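Phosphatidylinositide phosphatase SAC2 (PDB 4XUU) acts as an inositol 4-phosphatase, mainly on phosphatidylinositol 4-phosphate, with a probable role in endocytic recycling, and is represented here by its hSac2 domain, a dimerising pleckstrin-homology-like module. Local coordinates at residues L78-I86 against A136-M146; Y105-H115 against K160-I168. One frame throughout, in Å; residues are numbered along the deposited sequence.

Contact 1 of 2, residues L78-I86 against A136-M146; sequences LENLEKIEI and AEMLQITKQAM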
# COMPACT_ATOMS: atom_id res chain seq x y z
N LEU A 78 -22.62 10.40 -0.76
CA LEU A 78 -21.71 9.33 -0.38
C LEU A 78 -22.44 8.06 0.06
O LEU A 78 -21.89 6.96 -0.05
CB LEU A 78 -20.71 9.80 0.68
CG LEU A 78 -19.55 10.69 0.20
CD1 LEU A 78 -18.86 11.33 1.39
CD2 LEU A 78 -18.55 9.93 -0.65
N GLU A 79 -23.68 8.21 0.54
CA GLU A 79 -24.51 7.05 0.88
C GLU A 79 -24.69 6.10 -0.30
O GLU A 79 -24.79 4.88 -0.11
CB GLU A 79 -25.90 7.49 1.36
CG GLU A 79 -26.00 7.77 2.84
CD GLU A 79 -25.99 9.25 3.16
OE1 GLU A 79 -25.23 10.00 2.51
OE2 GLU A 79 -26.76 9.67 4.06
N ASN A 80 -24.72 6.66 -1.51
CA ASN A 80 -24.99 5.89 -2.72
C ASN A 80 -23.76 5.28 -3.38
O ASN A 80 -23.89 4.49 -4.32
CB ASN A 80 -25.76 6.75 -3.73
CG ASN A 80 -27.17 7.07 -3.26
OD1 ASN A 80 -27.67 8.16 -3.52
ND2 ASN A 80 -27.81 6.13 -2.58
N LEU A 81 -22.57 5.66 -2.91
CA LEU A 81 -21.32 5.07 -3.38
C LEU A 81 -21.15 3.68 -2.76
O LEU A 81 -20.82 3.57 -1.58
CB LEU A 81 -20.13 5.97 -3.05
CG LEU A 81 -18.74 5.56 -3.57
CD1 LEU A 81 -18.74 5.35 -5.08
CD2 LEU A 81 -17.70 6.58 -3.17
N GLU A 82 -21.37 2.64 -3.56
CA GLU A 82 -21.43 1.26 -3.07
C GLU A 82 -20.07 0.66 -2.75
O GLU A 82 -19.86 0.12 -1.66
CB GLU A 82 -22.15 0.35 -4.07
CG GLU A 82 -23.55 0.80 -4.48
CD GLU A 82 -24.18 -0.13 -5.52
OE1 GLU A 82 -23.42 -0.79 -6.27
OE2 GLU A 82 -25.43 -0.20 -5.58
N LYS A 83 -19.15 0.75 -3.71
CA LYS A 83 -17.84 0.11 -3.60
C LYS A 83 -16.86 0.71 -4.61
O LYS A 83 -17.27 1.39 -5.55
CB LYS A 83 -17.96 -1.41 -3.82
CG LYS A 83 -18.56 -1.81 -5.15
CD LYS A 83 -18.63 -3.32 -5.31
CE LYS A 83 -19.13 -3.67 -6.70
NZ LYS A 83 -19.07 -5.14 -6.97
N ILE A 84 -15.58 0.46 -4.39
CA ILE A 84 -14.53 0.85 -5.33
C ILE A 84 -13.73 -0.36 -5.76
O ILE A 84 -13.31 -1.17 -4.93
CB ILE A 84 -13.59 1.93 -4.72
CG1 ILE A 84 -14.38 3.18 -4.31
CG2 ILE A 84 -12.49 2.30 -5.71
CD1 ILE A 84 -13.58 4.18 -3.51
N GLU A 85 -13.51 -0.49 -7.07
CA GLU A 85 -12.65 -1.53 -7.61
C GLU A 85 -11.40 -0.93 -8.24
O GLU A 85 -11.50 0.07 -8.96
CB GLU A 85 -13.40 -2.35 -8.65
CG GLU A 85 -14.59 -3.11 -8.12
CD GLU A 85 -15.29 -3.90 -9.20
OE1 GLU A 85 -15.45 -3.37 -10.32
OE2 GLU A 85 -15.67 -5.06 -8.94
N ILE A 86 -10.24 -1.51 -7.95
CA ILE A 86 -8.98 -1.05 -8.54
C ILE A 86 -8.21 -2.20 -9.19
O ILE A 86 -7.76 -3.13 -8.51
CB ILE A 86 -8.08 -0.30 -7.53
CG1 ILE A 86 -8.76 0.99 -7.05
CG2 ILE A 86 -6.72 0.02 -8.14
CD1 ILE A 86 -8.03 1.71 -5.92
N ALA A 136 -9.15 6.48 -3.38
CA ALA A 136 -10.10 5.52 -2.82
C ALA A 136 -10.08 5.54 -1.30
O ALA A 136 -11.13 5.46 -0.66
CB ALA A 136 -9.81 4.12 -3.34
N GLU A 137 -8.89 5.66 -0.73
CA GLU A 137 -8.74 5.74 0.71
C GLU A 137 -9.41 6.97 1.33
O GLU A 137 -10.04 6.86 2.37
CB GLU A 137 -7.28 5.58 1.13
CG GLU A 137 -6.92 4.10 1.27
CD GLU A 137 -5.43 3.82 1.31
OE1 GLU A 137 -5.04 2.74 0.82
OE2 GLU A 137 -4.65 4.65 1.84
N MSE A 138 -9.31 8.12 0.66
CA MSE A 138 -9.98 9.31 1.18
C MSE A 138 -11.50 9.23 1.05
O MSE A 138 -12.22 9.70 1.92
CB MSE A 138 -9.44 10.61 0.57
CG MSE A 138 -9.68 11.78 1.52
SE MSE A 138 -9.28 13.54 0.82
CE MSE A 138 -7.34 13.45 0.98
N LEU A 139 -11.98 8.64 -0.04
CA LEU A 139 -13.40 8.40 -0.20
C LEU A 139 -13.91 7.44 0.88
O LEU A 139 -15.05 7.55 1.33
CB LEU A 139 -13.70 7.83 -1.59
CG LEU A 139 -13.60 8.76 -2.80
CD1 LEU A 139 -13.53 7.94 -4.07
CD2 LEU A 139 -14.78 9.73 -2.88
N GLN A 140 -13.04 6.52 1.30
CA GLN A 140 -13.42 5.49 2.26
C GLN A 140 -13.59 6.05 3.67
O GLN A 140 -14.64 5.85 4.28
CB GLN A 140 -12.43 4.32 2.25
CG GLN A 140 -12.87 3.15 3.11
CD GLN A 140 -11.86 2.03 3.14
OE1 GLN A 140 -12.16 0.90 2.75
NE2 GLN A 140 -10.66 2.32 3.62
N ILE A 141 -12.57 6.74 4.18
CA ILE A 141 -12.65 7.30 5.53
C ILE A 141 -13.70 8.42 5.67
O ILE A 141 -14.30 8.58 6.73
CB ILE A 141 -11.28 7.79 6.09
CG1 ILE A 141 -10.60 8.77 5.15
CG2 ILE A 141 -10.38 6.60 6.41
CD1 ILE A 141 -9.64 9.71 5.86
N THR A 142 -13.90 9.19 4.60
CA THR A 142 -14.94 10.22 4.59
C THR A 142 -16.32 9.58 4.79
O THR A 142 -17.12 10.07 5.58
CB THR A 142 -14.90 11.06 3.29
OG1 THR A 142 -13.62 11.68 3.17
CG2 THR A 142 -15.96 12.15 3.31
N LYS A 143 -16.56 8.48 4.09
CA LYS A 143 -17.81 7.74 4.23
C LYS A 143 -17.90 7.04 5.58
O LYS A 143 -18.98 6.95 6.17
CB LYS A 143 -17.97 6.73 3.10
CG LYS A 143 -19.41 6.40 2.83
CD LYS A 143 -19.58 5.26 1.88
CE LYS A 143 -20.96 4.68 2.04
NZ LYS A 143 -21.45 4.14 0.76
N GLN A 144 -16.77 6.55 6.07
CA GLN A 144 -16.69 5.94 7.40
C GLN A 144 -16.96 6.95 8.51
O GLN A 144 -17.52 6.60 9.55
CB GLN A 144 -15.34 5.26 7.61
CG GLN A 144 -15.20 3.92 6.87
CD GLN A 144 -13.85 3.26 7.05
OE1 GLN A 144 -13.63 2.15 6.56
NE2 GLN A 144 -12.93 3.93 7.75
N ALA A 145 -16.58 8.20 8.28
CA ALA A 145 -16.83 9.29 9.22
C ALA A 145 -18.32 9.59 9.39
O ALA A 145 -18.76 9.98 10.47
CB ALA A 145 -16.08 10.54 8.80
N MSE A 146 -19.09 9.39 8.32
CA MSE A 146 -20.53 9.63 8.38
C MSE A 146 -21.32 8.40 8.85
O MSE A 146 -22.55 8.44 8.93
CB MSE A 146 -21.05 10.20 7.05
CG MSE A 146 -21.47 9.18 6.03
SE MSE A 146 -21.39 9.91 4.23
CE MSE A 146 -22.73 11.30 4.37
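Lys143 reaches from the helix across to the turn at Leu78 and hands its ammonium to two backbone carbonyls. NZ bonds Leu78 O at 3.0 Å, in the carbonyl plane with a C=O...N angle of 153°, and it also bonds Leu81 O, though the modelled separation is too short to be trusted. CG lies anti to the backbone N (chi1 -154°), and the extended chain bends at its last torsion to bring NZ to the carbonyls. Leu78 O is thereby doubly used, since Leu81 N also donates to it, at 3.2 Å. On the helix, Met138 O accepts from both Thr142 N and Thr142 OG1, which come from opposite faces of its plane; OG1 stands 2.7 Å from that oxygen. With its hydroxyl turned back, Thr142 offers CG2 to Leu78 CD1 at 3.6 Å, the two side chains crossing at about a right angle. The selenomethionine Met146 lays SE against Leu78 CB at the helix end. Further along, Ile84 CD1 lies 3.8 Å from Ala136 CB and the same distance from Leu139 CD1. The short segments of strand and helix run nearly antiparallel (157°), their axes 9.9 Å apart. Helix 129-145 packs on strand 81-88 and its neighbours, consistent with the capping helix of pleckstrin-homology folds, while Met101 of strand 99-107, Leu53 of strand 48-54 and Ile152 of strand 152-154 complete the apolar surroundings.

Contact 2 of 2, residues Y105-H115 against K160-I168; sequences YRYKEASGYFH and KASKPHEDI. Unlike the reference sequence in segment 160-168: Ala161 (reference Ser).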
# COMPACT_ATOMS: atom_id res chain seq x y z
N TYR A 105 -21.92 3.32 -8.17
CA TYR A 105 -22.92 4.11 -7.45
C TYR A 105 -24.36 3.67 -7.72
O TYR A 105 -24.67 3.13 -8.79
CB TYR A 105 -22.72 5.61 -7.70
CG TYR A 105 -23.07 6.11 -9.09
CD1 TYR A 105 -22.11 6.13 -10.10
CD2 TYR A 105 -24.35 6.60 -9.37
CE1 TYR A 105 -22.42 6.60 -11.38
CE2 TYR A 105 -24.67 7.08 -10.64
CZ TYR A 105 -23.70 7.08 -11.64
OH TYR A 105 -24.02 7.55 -12.89
N ARG A 106 -25.21 3.91 -6.74
CA ARG A 106 -26.63 3.59 -6.84
C ARG A 106 -27.38 4.83 -7.31
O ARG A 106 -27.17 5.93 -6.78
CB ARG A 106 -27.16 3.09 -5.50
CG ARG A 106 -28.53 2.45 -5.58
CD ARG A 106 -28.89 1.75 -4.28
NE ARG A 106 -28.30 0.41 -4.20
CZ ARG A 106 -28.96 -0.72 -4.45
NH1 ARG A 106 -30.24 -0.69 -4.80
NH2 ARG A 106 -28.34 -1.89 -4.34
N TYR A 107 -28.24 4.65 -8.30
CA TYR A 107 -28.98 5.74 -8.91
C TYR A 107 -30.44 5.34 -9.11
O TYR A 107 -30.73 4.33 -9.75
CB TYR A 107 -28.33 6.16 -10.24
CG TYR A 107 -29.05 7.27 -10.96
CD1 TYR A 107 -29.05 8.57 -10.45
CD2 TYR A 107 -29.72 7.03 -12.16
CE1 TYR A 107 -29.71 9.60 -11.12
CE2 TYR A 107 -30.39 8.05 -12.83
CZ TYR A 107 -30.37 9.34 -12.31
OH TYR A 107 -31.03 10.36 -12.97
N LYS A 108 -31.35 6.15 -8.57
CA LYS A 108 -32.78 5.83 -8.53
C LYS A 108 -32.99 4.43 -7.95
O LYS A 108 -33.80 3.65 -8.44
CB LYS A 108 -33.43 5.95 -9.92
CG LYS A 108 -33.10 7.22 -10.70
CD LYS A 108 -33.77 8.46 -10.13
CE LYS A 108 -33.70 9.61 -11.12
NZ LYS A 108 -34.42 10.81 -10.63
N GLU A 109 -32.22 4.12 -6.91
CA GLU A 109 -32.24 2.81 -6.22
C GLU A 109 -31.79 1.63 -7.09
O GLU A 109 -31.84 0.48 -6.66
CB GLU A 109 -33.60 2.56 -5.57
CG GLU A 109 -33.89 3.50 -4.40
CD GLU A 109 -35.26 3.28 -3.79
OE1 GLU A 109 -36.27 3.42 -4.51
OE2 GLU A 109 -35.33 2.99 -2.58
N ALA A 110 -31.34 1.92 -8.31
CA ALA A 110 -30.82 0.90 -9.21
C ALA A 110 -29.30 0.93 -9.23
O ALA A 110 -28.69 1.99 -9.10
CB ALA A 110 -31.37 1.10 -10.62
N SER A 111 -28.69 -0.24 -9.40
CA SER A 111 -27.24 -0.35 -9.53
C SER A 111 -26.84 -0.68 -10.98
O SER A 111 -27.71 -0.85 -11.84
CB SER A 111 -26.66 -1.38 -8.55
OG SER A 111 -26.95 -2.70 -8.98
N GLY A 112 -25.54 -0.78 -11.23
CA GLY A 112 -25.02 -0.99 -12.57
C GLY A 112 -24.49 0.30 -13.17
O GLY A 112 -24.22 0.37 -14.37
N TYR A 113 -24.36 1.32 -12.32
CA TYR A 113 -23.80 2.61 -12.71
C TYR A 113 -22.40 2.75 -12.14
O TYR A 113 -22.19 2.54 -10.94
CB TYR A 113 -24.66 3.76 -12.19
CG TYR A 113 -26.06 3.83 -12.76
CD1 TYR A 113 -26.32 4.55 -13.93
CD2 TYR A 113 -27.13 3.21 -12.11
CE1 TYR A 113 -27.61 4.63 -14.45
CE2 TYR A 113 -28.41 3.28 -12.62
CZ TYR A 113 -28.65 3.99 -13.79
OH TYR A 113 -29.93 4.06 -14.29
N PHE A 114 -21.44 3.10 -12.99
CA PHE A 114 -20.06 3.30 -12.53
C PHE A 114 -19.22 4.25 -13.38
O PHE A 114 -19.40 4.35 -14.59
CB PHE A 114 -19.32 1.96 -12.32
CG PHE A 114 -19.37 1.02 -13.50
CD1 PHE A 114 -18.47 1.14 -14.55
CD2 PHE A 114 -20.30 -0.02 -13.53
CE1 PHE A 114 -18.50 0.26 -15.63
CE2 PHE A 114 -20.34 -0.91 -14.61
CZ PHE A 114 -19.44 -0.77 -15.66
N HIS A 115 -18.31 4.94 -12.70
CA HIS A 115 -17.31 5.77 -13.35
C HIS A 115 -16.00 5.03 -13.32
O HIS A 115 -15.61 4.47 -12.30
CB HIS A 115 -17.15 7.09 -12.59
CG HIS A 115 -18.41 7.89 -12.51
ND1 HIS A 115 -18.95 8.52 -13.61
CD2 HIS A 115 -19.22 8.17 -11.47
CE1 HIS A 115 -20.05 9.15 -13.24
NE2 HIS A 115 -20.24 8.96 -11.95
N LYS A 160 -17.23 -4.63 -19.44
CA LYS A 160 -18.59 -4.15 -19.68
C LYS A 160 -18.70 -2.64 -19.50
O LYS A 160 -17.88 -2.02 -18.82
CB LYS A 160 -19.60 -4.88 -18.77
CG LYS A 160 -19.29 -4.84 -17.27
CD LYS A 160 -20.21 -5.77 -16.49
CE LYS A 160 -19.91 -7.24 -16.76
NZ LYS A 160 -20.99 -8.15 -16.29
N ALA A 161 -19.71 -2.06 -20.14
CA ALA A 161 -19.97 -0.63 -20.03
C ALA A 161 -20.97 -0.35 -18.91
O ALA A 161 -21.78 -1.20 -18.56
CB ALA A 161 -20.48 -0.08 -21.35
N SER A 162 -20.88 0.85 -18.35
CA SER A 162 -21.85 1.31 -17.36
C SER A 162 -23.17 1.67 -18.03
O SER A 162 -23.21 1.96 -19.23
CB SER A 162 -21.31 2.54 -16.63
OG SER A 162 -22.34 3.23 -15.95
N LYS A 163 -24.25 1.65 -17.25
CA LYS A 163 -25.52 2.24 -17.67
C LYS A 163 -25.28 3.72 -17.93
O LYS A 163 -24.46 4.34 -17.25
CB LYS A 163 -26.58 2.07 -16.58
CG LYS A 163 -27.08 0.66 -16.37
CD LYS A 163 -28.28 0.65 -15.43
CE LYS A 163 -28.90 -0.73 -15.31
NZ LYS A 163 -28.06 -1.66 -14.51
N PRO A 164 -25.98 4.31 -18.92
CA PRO A 164 -25.76 5.72 -19.24
C PRO A 164 -25.90 6.63 -18.02
O PRO A 164 -26.86 6.50 -17.25
CB PRO A 164 -26.85 6.03 -20.28
CG PRO A 164 -27.80 4.88 -20.22
CD PRO A 164 -26.99 3.71 -19.81
N HIS A 165 -24.93 7.53 -17.83
CA HIS A 165 -24.97 8.48 -16.73
C HIS A 165 -25.94 9.62 -17.05
O HIS A 165 -26.04 10.06 -18.20
CB HIS A 165 -23.59 9.08 -16.45
CG HIS A 165 -22.52 8.07 -16.23
ND1 HIS A 165 -22.44 7.30 -15.09
CD2 HIS A 165 -21.45 7.72 -16.99
CE1 HIS A 165 -21.39 6.51 -15.17
NE2 HIS A 165 -20.77 6.75 -16.31
N GLU A 166 -26.63 10.09 -16.03
CA GLU A 166 -27.51 11.24 -16.17
C GLU A 166 -27.03 12.37 -15.27
O GLU A 166 -26.46 12.12 -14.21
CB GLU A 166 -28.95 10.84 -15.84
CG GLU A 166 -29.64 10.09 -16.97
CD GLU A 166 -30.95 9.45 -16.54
OE1 GLU A 166 -30.91 8.46 -15.78
OE2 GLU A 166 -32.01 9.93 -16.99
N ASP A 167 -27.25 13.60 -15.71
CA ASP A 167 -26.87 14.77 -14.92
C ASP A 167 -27.70 14.83 -13.64
O ASP A 167 -28.91 14.59 -13.66
CB ASP A 167 -27.03 16.06 -15.73
CG ASP A 167 -25.97 16.20 -16.82
OD1 ASP A 167 -24.79 15.90 -16.56
OD2 ASP A 167 -26.32 16.62 -17.95
N ILE A 168 -27.03 15.11 -12.52
CA ILE A 168 -27.70 15.18 -11.22
C ILE A 168 -27.14 16.29 -10.34
O ILE A 168 -25.93 16.40 -10.12
CB ILE A 168 -27.75 13.80 -10.50
CG1 ILE A 168 -28.01 13.95 -9.00
CG2 ILE A 168 -26.48 13.01 -10.72
CD1 ILE A 168 -28.28 12.64 -8.28
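Ser162 and Phe114 join an extended C-terminal segment, without helix or strand, to a beta hairpin whose type I' turn runs from Tyr107 to Ala110. Phe114 N donates to Ser162 OG at 3.1 Å, almost straight at 170°, and that hydroxyl in turn donates to Lys163 O, so it accepts one bond and donates another. The ring of Phe114 takes the position between backbone N and carbonyl carbon (chi1 52°), which brings its face under Ser162. Ser162 CB sits over the ring centre, 3.7 Å from the centroid, a CH-pi contact. Replacing Phe114 by an alanine removes the ring, and Ser162 CB would probably lose the face it rests on, with a gap opened beneath it. Lys163 follows with two bonds: its N to Gly112 O at 3.2 Å, and NZ to Ser111 O at 2.8 Å, on a lone pair in the carbonyl plane. His165 forms the next group, an aromatic cluster with Tyr105 and His115. Its ND1 is hydrogen-bonded to Tyr105 OH at 2.7 Å, and its ring makes an offset stack on His115, the planes 16° apart.

Outside this shell, Gln74 NE2 donates to Tyr105 OH and Tyr62 OH bonds His115 ND1, so strands 70-77 and 57-63 position the cluster from beyond the hairpin. Toward the hairpin's turn, Tyr107 OH gives Glu166 OE1 a weak bond of 3.4 Å, with ring and carboxylate steeply inclined to each other. Tyr113 has Lys163 CB over one face and Tyr107 CB over the opposite one, both offset toward the rim, while Pro164 O lies in its plane at the edge, 3.4 Å from CE1.

In the fold
Contact 1 is buried, with eight of its ten touching residues out of solvent, whereas contact 2 lies at the surface; their centres are 16 Å apart. Both reach the same sheet, where strands 81-88 and 99-107 are antiparallel neighbours, and they meet directly: Asn80 O probably accepts a hydrogen bond from Arg106 N, and Glu82 OE2 forms a weak salt bridge with Arg106 NE (3.2 Å). The chemistry follows the place. Contact 1 sets aliphatic side chains of a helix against a strand, with one lysine serving carbonyls at its end; contact 2 fastens an irregular segment through backbone bonds, hydroxyls and aromatic rings. Along the chain their segments alternate.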